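Local coordinates for possible metal-dependent hydrolase (Veillonella parvula, PDB 3RPC), which probably hydrolyses a substrate not yet identified, using two zinc ions bound in a metallo-beta-lactamase-type fold, at residues T191-I196 and T233-K238; L90-Q95 and Q106-V111; T18-T23 and F155-E160. All blocks are in the same frame, centred on the assembly; numbering follows the deposited sequence. Where two conformers were deposited one is given.

The three contacts lie around a metallo-beta-lactamase-type fold, whose two zinc ions are held by His72, His74, Asp76, His77, His132, Asp168 and His226. Interaction 1 is near this site: the side chain of Ala194 is about 6 Å from a zinc ion. Interaction 2 closes the crossover from strand 92-94 to strand 111-113, and the side chain of Val94 is about 14 Å from the metal. Interaction 3 packs a hairpin turn of the first sheet on the second sheet. Interactions 2 and 3 reach the same sheet, with centres 20 Å apart. Interaction 1 lies across the chain's centre from both, 30 Å away centre to centre.

Interaction 1: residues T191-I196 and T233-K238; sequences TGYAQI and TATSRK
Thr235 and Tyr193 meet side chain to side chain beside a short backbone pairing. Thr235 points its CB at the 191-196 loop and touches it with both branches. Its hydroxyl OG1 lies against Tyr193 CB at 3.1 Å. Its methyl CG2 rests against the carbonyl oxygen of Thr191, with Thr235 CG2 to Thr191 O at 3.6 Å. The Tyr193 ring leads away from this point. Its CG is anti to the backbone N (chi1 -156°), and the ring runs obliquely past the threonine. The methyl of Ala234 sits at the ring's edge, near its plane, and also meets the side-chain oxygen of Gln195, with Ala234 CB to Gln195 OE1 at 3.4 Å. The side-chain NE2 of Gln195 is hydrogen-bonded to Asp201 O. Thr233 lays its CG2 beside the methyl of Ala194, with Thr233 CG2 to Ala194 CB at 3.9 Å. Two backbone bonds join the loops. Thr235 N donates to Gly192 O at 3.0 Å, and Ala234 N donates to Tyr193 O at 3.1 Å. Gly192 brings its backbone close to Thr233, and its CA also makes a CH...O contact with Thr235 O. Ala194 and Thr233 form a single beta bridge. The loop after strand 186-190 is thus tied to the lead-in of helix 237-246 close to the zinc site, but none of these residues is a zinc ligand. Two main-chain hydrogen bonds, not side-chain charges, hold the loops together, and the threonine and alanine methyls, with Tyr193 and Gln195, pack around them.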
loop_
_atom_site.group_PDB
_atom_site.type_symbol
_atom_site.label_atom_id
_atom_site.label_comp_id
_atom_site.label_asym_id
_atom_site.label_seq_id
_atom_site.Cartn_x
_atom_site.Cartn_y
_atom_site.Cartn_z
ATOM N N THR A 191 -17.094 4.967 8.092
ATOM C CA THR A 191 -17.226 6.424 8.037
ATOM C C THR A 191 -17.438 7.082 9.394
ATOM O O THR A 191 -17.895 8.228 9.466
ATOM C CB THR A 191 -18.372 6.846 7.091
ATOM O OG1 THR A 191 -19.631 6.368 7.600
ATOM C CG2 THR A 191 -18.155 6.283 5.705
ATOM N N GLY A 192 -17.080 6.375 10.460
ATOM C CA GLY A 192 -17.239 6.899 11.802
ATOM C C GLY A 192 -16.236 7.964 12.221
ATOM O O GLY A 192 -16.353 8.525 13.308
ATOM N N TYR A 193 -15.242 8.247 11.377
ATOM C CA TYR A 193 -14.311 9.341 11.644
ATOM C C TYR A 193 -13.719 9.242 13.055
ATOM O O TYR A 193 -13.802 10.173 13.871
ATOM C CB TYR A 193 -15.015 10.679 11.425
ATOM C CG TYR A 193 -14.119 11.855 11.100
ATOM C CD1 TYR A 193 -13.426 11.914 9.899
ATOM C CD2 TYR A 193 -14.014 12.931 11.978
ATOM C CE1 TYR A 193 -12.626 13.018 9.589
ATOM C CE2 TYR A 193 -13.230 14.031 11.681
ATOM C CZ TYR A 193 -12.541 14.062 10.491
ATOM O OH TYR A 193 -11.758 15.167 10.204
ATOM N N ALA A 194 -13.121 8.087 13.335
ATOM C CA ALA A 194 -12.456 7.846 14.605
ATOM C C ALA A 194 -11.304 8.834 14.786
ATOM O O ALA A 194 -10.496 9.024 13.869
ATOM C CB ALA A 194 -11.947 6.414 14.656
ATOM N N GLN A 195 -11.218 9.440 15.962
ATOM C CA GLN A 195 -10.210 10.472 16.206
ATOM C C GLN A 195 -9.392 10.221 17.458
ATOM O O GLN A 195 -9.853 9.586 18.415
ATOM C CB GLN A 195 -10.860 11.850 16.269
ATOM C CG GLN A 195 -11.422 12.283 14.951
ATOM C CD GLN A 195 -11.795 13.751 14.937
ATOM O OE1 GLN A 195 -12.811 14.138 15.485
ATOM N NE2 GLN A 195 -10.963 14.573 14.304
ATOM N N ILE A 196 -8.182 10.770 17.440
ATOM C CA ILE A 196 -7.216 10.626 18.513
ATOM C C ILE A 196 -7.030 11.983 19.161
ATOM O O ILE A 196 -7.031 12.994 18.463
ATOM C CB ILE A 196 -5.846 10.193 17.951
ATOM C CG1 ILE A 196 -5.987 8.986 17.006
ATOM C CG2 ILE A 196 -4.870 9.898 19.093
ATOM C CD1 ILE A 196 -6.580 7.749 17.648
ATOM N N THR A 233 -15.355 7.241 17.500
ATOM C CA THR A 233 -15.913 7.601 16.204
ATOM C C THR A 233 -16.760 8.871 16.346
ATOM O O THR A 233 -17.900 8.830 16.845
ATOM C CB THR A 233 -16.708 6.438 15.587
ATOM O OG1 THR A 233 -17.451 5.748 16.611
ATOM C CG2 THR A 233 -15.752 5.451 14.980
ATOM N N ALA A 234 -16.179 9.987 15.920
ATOM C CA ALA A 234 -16.744 11.314 16.127
ATOM C C ALA A 234 -17.844 11.666 15.138
ATOM O O ALA A 234 -18.491 12.703 15.269
ATOM C CB ALA A 234 -15.635 12.343 16.063
ATOM N N THR A 235 -18.061 10.802 14.156
ATOM C CA THR A 235 -19.131 10.989 13.185
ATOM C C THR A 235 -20.142 9.860 13.359
ATOM O O THR A 235 -19.795 8.678 13.241
ATOM C CB THR A 235 -18.592 10.994 11.758
ATOM O OG1 THR A 235 -17.759 12.154 11.578
ATOM C CG2 THR A 235 -19.732 11.013 10.741
ATOM N N SER A 236 -21.390 10.231 13.640
ATOM C CA SER A 236 -22.456 9.286 13.965
ATOM C C SER A 236 -23.354 9.022 12.758
ATOM O O SER A 236 -23.247 9.695 11.737
ATOM C CB SER A 236 -23.316 9.880 15.078
ATOM O OG SER A 236 -23.961 11.059 14.614
ATOM N N ARG A 237 -24.257 8.050 12.861
ATOM C CA ARG A 237 -25.245 7.870 11.802
ATOM C C ARG A 237 -26.050 9.156 11.586
ATOM O O ARG A 237 -26.332 9.537 10.444
ATOM C CB ARG A 237 -26.207 6.737 12.143
ATOM C CG ARG A 237 -25.651 5.335 11.995
ATOM C CD ARG A 237 -26.815 4.382 12.198
ATOM N NE ARG A 237 -26.481 2.990 11.938
ATOM C CZ ARG A 237 -26.013 2.145 12.846
ATOM N NH1 ARG A 237 -25.752 0.902 12.475
ATOM N NH2 ARG A 237 -25.800 2.540 14.098
ATOM N N LYS A 238 -26.436 9.809 12.680
ATOM C CA LYS A 238 -27.205 11.052 12.592
ATOM C C LYS A 238 -26.421 12.073 11.768
ATOM O O LYS A 238 -26.985 12.753 10.899
ATOM C CB LYS A 238 -27.490 11.612 13.990
ATOM C CG LYS A 238 -28.580 10.891 14.758
ATOM C CD LYS A 238 -28.669 11.435 16.178
ATOM C CE LYS A 238 -29.690 10.681 17.017
ATOM N NZ LYS A 238 -29.625 11.091 18.450
#

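Interaction 2: residues L90-Q95 and Q106-V111; sequences LPIFVQ and QGFIDV
Ile92 lays its CG1-CD1 arm against the ring of Phe108. The CD1 methyl of Ile92 and CD1 of Phe108 are 3.9 Å apart, and Ile92 CG1 is equally near that ring carbon. The methyl comes in obliquely. Ile92 CG1 stands beside its own backbone N (chi1 -42°), which brings this arm of the side chain to the ring. Val111 is the next bump. Its CG1 is anti to the backbone N (chi1 -176°) and pushes into the fork of Val94. There it meets both methyls: Val94 CG1 lies 3.7 Å from Val111 CG1, and Val94 CG2 only slightly farther. The two valines cross at about a right angle. At the other end, the CB-CG edge of the puckered Pro91 ring crosses the Asp110 carboxylate at a slant, with Pro91 CG to Asp110 OD2 at 3.7 Å. That oxygen has a salt bridge to Arg112. Between these bumps runs the backbone join. Ile92 N donates to Asp110 O at 2.9 Å. Pro91 CA adds a CH...O contact to the same oxygen. A water bridges the two backbones next to this bond. It donates a hydrogen bond to Leu90 O at 2.7 Å and accepts one from Asp110 N at 2.8 Å. It sits at the edge of the Phe108 ring, in its plane. The segments begin a parallel pairing of strands 92-94 and 111-113, joined by helix 97-105 in a beta-alpha-beta crossover. That helix packs on Val94, Phe108 and Val111, while strand 67-69 flanks 92-94 on its other side.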
loop_
_atom_site.group_PDB
_atom_site.type_symbol
_atom_site.label_atom_id
_atom_site.label_comp_id
_atom_site.label_asym_id
_atom_site.label_seq_id
_atom_site.Cartn_x
_atom_site.Cartn_y
_atom_site.Cartn_z
ATOM N N LEU A 90 -13.856 -22.956 10.603
ATOM C CA LEU A 90 -14.245 -22.070 9.504
ATOM C C LEU A 90 -13.022 -21.413 8.887
ATOM O O LEU A 90 -12.113 -20.994 9.602
ATOM C CB LEU A 90 -15.192 -20.976 9.983
ATOM C CG LEU A 90 -16.626 -21.404 10.277
ATOM C CD1 LEU A 90 -17.407 -20.244 10.872
ATOM C CD2 LEU A 90 -17.286 -21.918 8.997
ATOM N N PRO A 91 -12.989 -21.323 7.552
ATOM C CA PRO A 91 -11.894 -20.586 6.910
ATOM C C PRO A 91 -11.891 -19.123 7.362
ATOM O O PRO A 91 -12.940 -18.478 7.361
ATOM C CB PRO A 91 -12.238 -20.671 5.417
ATOM C CG PRO A 91 -13.118 -21.880 5.308
ATOM C CD PRO A 91 -13.924 -21.894 6.571
ATOM N N ILE A 92 -10.718 -18.623 7.740
ATOM C CA ILE A 92 -10.538 -17.232 8.149
ATOM C C ILE A 92 -9.566 -16.583 7.178
ATOM O O ILE A 92 -8.436 -17.034 7.049
ATOM C CB ILE A 92 -9.922 -17.128 9.560
ATOM C CG1 ILE A 92 -10.555 -18.147 10.524
ATOM C CG2 ILE A 92 -10.016 -15.696 10.088
ATOM C CD1 ILE A 92 -12.061 -17.966 10.745
ATOM N N PHE A 93 -10.004 -15.517 6.514
ATOM C CA PHE A 93 -9.165 -14.814 5.553
ATOM C C PHE A 93 -8.537 -13.623 6.253
ATOM O O PHE A 93 -9.230 -12.866 6.922
ATOM C CB PHE A 93 -10.013 -14.353 4.364
ATOM C CG PHE A 93 -10.471 -15.489 3.492
ATOM C CD1 PHE A 93 -9.668 -15.952 2.467
ATOM C CD2 PHE A 93 -11.702 -16.086 3.701
ATOM C CE1 PHE A 93 -10.072 -17.010 1.669
ATOM C CE2 PHE A 93 -12.120 -17.149 2.902
ATOM C CZ PHE A 93 -11.304 -17.604 1.883
ATOM N N VAL A 94 -7.226 -13.478 6.107
ATOM C CA VAL A 94 -6.480 -12.446 6.815
ATOM C C VAL A 94 -5.519 -11.724 5.871
ATOM O O VAL A 94 -5.334 -12.138 4.728
ATOM C CB VAL A 94 -5.696 -13.044 8.007
ATOM C CG1 VAL A 94 -6.646 -13.745 8.979
ATOM C CG2 VAL A 94 -4.606 -14.006 7.515
ATOM N N GLN A 95 -4.927 -10.627 6.343
ATOM C CA GLN A 95 -4.135 -9.750 5.466
ATOM C C GLN A 95 -2.653 -10.081 5.344
ATOM O O GLN A 95 -2.009 -9.687 4.376
ATOM C CB GLN A 95 -4.267 -8.283 5.919
ATOM C CG GLN A 95 -3.527 -7.990 7.208
ATOM C CD GLN A 95 -3.639 -6.542 7.661
ATOM O OE1 GLN A 95 -3.754 -5.620 6.847
ATOM N NE2 GLN A 95 -3.581 -6.338 8.968
ATOM N N GLN A 106 -4.789 -18.780 18.221
ATOM C CA GLN A 106 -6.065 -18.697 18.916
ATOM C C GLN A 106 -6.960 -19.905 18.618
ATOM O O GLN A 106 -8.114 -19.953 19.041
ATOM C CB GLN A 106 -6.756 -17.361 18.593
ATOM C CG GLN A 106 -5.988 -16.159 19.161
ATOM C CD GLN A 106 -6.407 -14.812 18.586
ATOM O OE1 GLN A 106 -7.069 -14.733 17.550
ATOM N NE2 GLN A 106 -6.017 -13.741 19.267
ATOM N N GLY A 107 -6.417 -20.885 17.899
ATOM C CA GLY A 107 -7.097 -22.159 17.731
ATOM C C GLY A 107 -7.716 -22.394 16.367
ATOM O O GLY A 107 -8.261 -23.459 16.107
ATOM N N PHE A 108 -7.644 -21.402 15.487
ATOM C CA PHE A 108 -8.229 -21.540 14.155
ATOM C C PHE A 108 -7.314 -22.332 13.222
ATOM O O PHE A 108 -6.137 -22.020 13.079
ATOM C CB PHE A 108 -8.612 -20.150 13.609
ATOM C CG PHE A 108 -9.718 -19.508 14.403
ATOM C CD1 PHE A 108 -11.046 -19.738 14.075
ATOM C CD2 PHE A 108 -9.437 -18.730 15.522
ATOM C CE1 PHE A 108 -12.071 -19.187 14.830
ATOM C CE2 PHE A 108 -10.462 -18.182 16.284
ATOM C CZ PHE A 108 -11.776 -18.408 15.935
ATOM N N ILE A 109 -7.857 -23.383 12.613
ATOM C CA ILE A 109 -7.018 -24.352 11.906
ATOM C C ILE A 109 -6.949 -24.133 10.403
ATOM O O ILE A 109 -6.155 -24.774 9.717
ATOM C CB ILE A 109 -7.513 -25.788 12.143
ATOM C CG1 ILE A 109 -8.909 -25.961 11.535
ATOM C CG2 ILE A 109 -7.530 -26.114 13.631
ATOM C CD1 ILE A 109 -9.391 -27.411 11.533
ATOM N N ASP A 110 -7.768 -23.216 9.893
ATOM C CA ASP A 110 -7.800 -22.935 8.464
ATOM C C ASP A 110 -7.766 -21.425 8.235
ATOM O O ASP A 110 -8.783 -20.806 7.942
ATOM C CB ASP A 110 -9.045 -23.559 7.833
ATOM C CG ASP A 110 -9.057 -23.448 6.323
ATOM O OD1 ASP A 110 -8.062 -22.953 5.749
ATOM O OD2 ASP A 110 -10.062 -23.876 5.712
ATOM N N VAL A 111 -6.582 -20.852 8.391
ATOM C CA VAL A 111 -6.385 -19.413 8.225
ATOM C C VAL A 111 -5.623 -19.161 6.923
ATOM O O VAL A 111 -4.578 -19.769 6.680
ATOM C CB VAL A 111 -5.621 -18.821 9.424
ATOM C CG1 VAL A 111 -5.500 -17.302 9.282
ATOM C CG2 VAL A 111 -6.336 -19.187 10.731
HETATM O O HOH W 1 -9.994 -21.845 10.990
#

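Interaction 3: residues T18-T23 and F155-E160; sequences TIKNTT and FEAADE
A beta hairpin of the first sheet packs its turn on the second sheet of this alpha-beta-beta-alpha sandwich of the metallo-beta-lactamase type. Strands 14-19 and 22-26 are joined by a type II' turn from Ile19 to Thr22. Facing it is the end of strand 152-156, which passes into a type II turn from Ala157 to Glu160. Ile19 is the apolar link. Its CG1 stands beside the backbone N (chi1 -61°) and sends CD1 to the base of the Phe155 side chain, with Ile19 CD1 to Phe155 CB at 3.7 Å. The methyl stands oblique to the ring. CG2, anti to that nitrogen, faces the second turn. There Ile19 CG2 meets Ala157 CB at 4.0 Å and Glu160 CG at 3.9 Å. Ile19 and Glu160 run antiparallel alongside one another. Ile123 of the neighbouring strand 123-128 also touches Ile19 and Ala157, while Phe24 meets the Phe155 ring. Lys20 carries the polar part. Its chain kinks twice, the second time at its end (chi4 32°), and it reaches over the Ala157 methyl, with Lys20 CD to Ala157 CB at 4.2 Å. The ammonium group bonds to two oxygens of the facing turn, Ala158 O and Glu160 OE2. The first bond, Lys20 NZ to Ala158 O, is 2.9 Å and comes nearly end-on to that oxygen. The charge of Asp159 is nearby but not in contact. Glu160 OE1 is hydrogen-bonded to Thr5. The second bond is a salt bridge: Lys20 NZ meets the anti lone pair of Glu160 OE2 at 2.9 Å.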
loop_
_atom_site.group_PDB
_atom_site.type_symbol
_atom_site.label_atom_id
_atom_site.label_comp_id
_atom_site.label_asym_id
_atom_site.label_seq_id
_atom_site.Cartn_x
_atom_site.Cartn_y
_atom_site.Cartn_z
ATOM N N THR A 18 -23.413 -11.934 1.936
ATOM C CA THR A 18 -23.771 -13.179 1.262
ATOM C C THR A 18 -23.674 -12.959 -0.226
ATOM O O THR A 18 -24.265 -12.025 -0.763
ATOM C CB THR A 18 -25.200 -13.638 1.591
ATOM O OG1 THR A 18 -25.331 -13.859 3.002
ATOM C CG2 THR A 18 -25.517 -14.937 0.846
ATOM N N ILE A 19 -22.912 -13.818 -0.889
ATOM C CA ILE A 19 -22.772 -13.763 -2.333
ATOM C C ILE A 19 -22.962 -15.195 -2.778
ATOM O O ILE A 19 -22.220 -16.081 -2.354
ATOM C CB ILE A 19 -21.383 -13.278 -2.759
ATOM C CG1 ILE A 19 -21.117 -11.869 -2.237
ATOM C CG2 ILE A 19 -21.248 -13.298 -4.277
ATOM C CD1 ILE A 19 -19.692 -11.391 -2.519
ATOM N N LYS A 20 -23.977 -15.426 -3.603
ATOM C CA LYS A 20 -24.345 -16.786 -3.979
ATOM C C LYS A 20 -24.687 -17.597 -2.727
ATOM O O LYS A 20 -25.516 -17.165 -1.924
ATOM C CB LYS A 20 -23.236 -17.428 -4.813
ATOM C CG LYS A 20 -23.297 -17.028 -6.295
ATOM C CD LYS A 20 -21.922 -16.951 -6.939
ATOM C CE LYS A 20 -22.010 -16.887 -8.465
ATOM N NZ LYS A 20 -23.230 -16.194 -8.976
ATOM N N ASN A 21 -24.066 -18.756 -2.544
ATOM C CA ASN A 21 -24.326 -19.577 -1.363
ATOM C C ASN A 21 -23.266 -19.412 -0.279
ATOM O O ASN A 21 -23.185 -20.217 0.646
ATOM C CB ASN A 21 -24.441 -21.058 -1.735
ATOM C CG ASN A 21 -25.569 -21.332 -2.707
ATOM O OD1 ASN A 21 -25.387 -22.042 -3.698
ATOM N ND2 ASN A 21 -26.741 -20.772 -2.432
ATOM N N THR A 22 -22.451 -18.367 -0.392
ATOM C CA THR A 22 -21.385 -18.153 0.575
ATOM C C THR A 22 -21.661 -16.924 1.423
ATOM O O THR A 22 -21.901 -15.842 0.889
ATOM C CB THR A 22 -20.026 -17.984 -0.127
ATOM O OG1 THR A 22 -19.663 -19.224 -0.749
ATOM C CG2 THR A 22 -18.948 -17.585 0.872
ATOM N N THR A 23 -21.632 -17.093 2.742
ATOM C CA THR A 23 -21.784 -15.954 3.633
ATOM C C THR A 23 -20.490 -15.694 4.402
ATOM O O THR A 23 -20.011 -16.556 5.131
ATOM C CB THR A 23 -22.944 -16.162 4.613
ATOM O OG1 THR A 23 -24.179 -16.217 3.884
ATOM C CG2 THR A 23 -23.017 -15.023 5.621
ATOM N N PHE A 155 -14.589 -8.201 -3.518
ATOM C CA PHE A 155 -15.227 -9.501 -3.762
ATOM C C PHE A 155 -15.826 -9.498 -5.172
ATOM O O PHE A 155 -16.632 -8.628 -5.506
ATOM C CB PHE A 155 -16.365 -9.785 -2.765
ATOM C CG PHE A 155 -15.951 -9.784 -1.315
ATOM C CD1 PHE A 155 -15.789 -10.980 -0.625
ATOM C CD2 PHE A 155 -15.765 -8.596 -0.630
ATOM C CE1 PHE A 155 -15.441 -10.985 0.717
ATOM C CE2 PHE A 155 -15.414 -8.593 0.718
ATOM C CZ PHE A 155 -15.243 -9.789 1.390
ATOM N N GLU A 156 -15.428 -10.463 -5.996
ATOM C CA GLU A 156 -15.961 -10.606 -7.347
ATOM C C GLU A 156 -16.543 -11.997 -7.533
ATOM O O GLU A 156 -16.016 -12.967 -6.997
ATOM C CB GLU A 156 -14.861 -10.397 -8.382
ATOM C CG GLU A 156 -14.290 -9.001 -8.395
ATOM C CD GLU A 156 -13.110 -8.869 -9.337
ATOM O OE1 GLU A 156 -12.455 -9.894 -9.620
ATOM O OE2 GLU A 156 -12.842 -7.746 -9.801
ATOM N N ALA A 157 -17.626 -12.093 -8.296
ATOM C CA ALA A 157 -18.201 -13.395 -8.643
ATOM C C ALA A 157 -19.084 -13.239 -9.874
ATOM O O ALA A 157 -19.601 -12.152 -10.136
ATOM C CB ALA A 157 -19.000 -13.966 -7.471
ATOM N N ALA A 158 -19.259 -14.322 -10.625
ATOM C CA ALA A 158 -20.007 -14.267 -11.877
ATOM C C ALA A 158 -21.430 -13.763 -11.686
ATOM O O ALA A 158 -22.181 -14.301 -10.870
ATOM C CB ALA A 158 -20.022 -15.639 -12.541
ATOM N N ASP A 159 -21.789 -12.718 -12.432
ATOM C CA ASP A 159 -23.155 -12.194 -12.442
ATOM C C ASP A 159 -23.565 -11.585 -11.112
ATOM O O ASP A 159 -24.755 -11.405 -10.845
ATOM C CB ASP A 159 -24.140 -13.294 -12.834
ATOM C CG ASP A 159 -23.771 -13.957 -14.141
ATOM O OD1 ASP A 159 -23.478 -13.229 -15.115
ATOM O OD2 ASP A 159 -23.757 -15.202 -14.190
ATOM N N GLU A 160 -22.576 -11.259 -10.286
ATOM C CA GLU A 160 -22.839 -10.643 -8.996
ATOM C C GLU A 160 -22.207 -9.257 -8.968
ATOM O O GLU A 160 -21.222 -9.012 -9.661
ATOM C CB GLU A 160 -22.244 -11.493 -7.868
ATOM C CG GLU A 160 -22.744 -12.933 -7.813
ATOM C CD GLU A 160 -24.223 -13.002 -7.499
ATOM O OE1 GLU A 160 -24.768 -11.995 -6.996
ATOM O OE2 GLU A 160 -24.843 -14.054 -7.764
#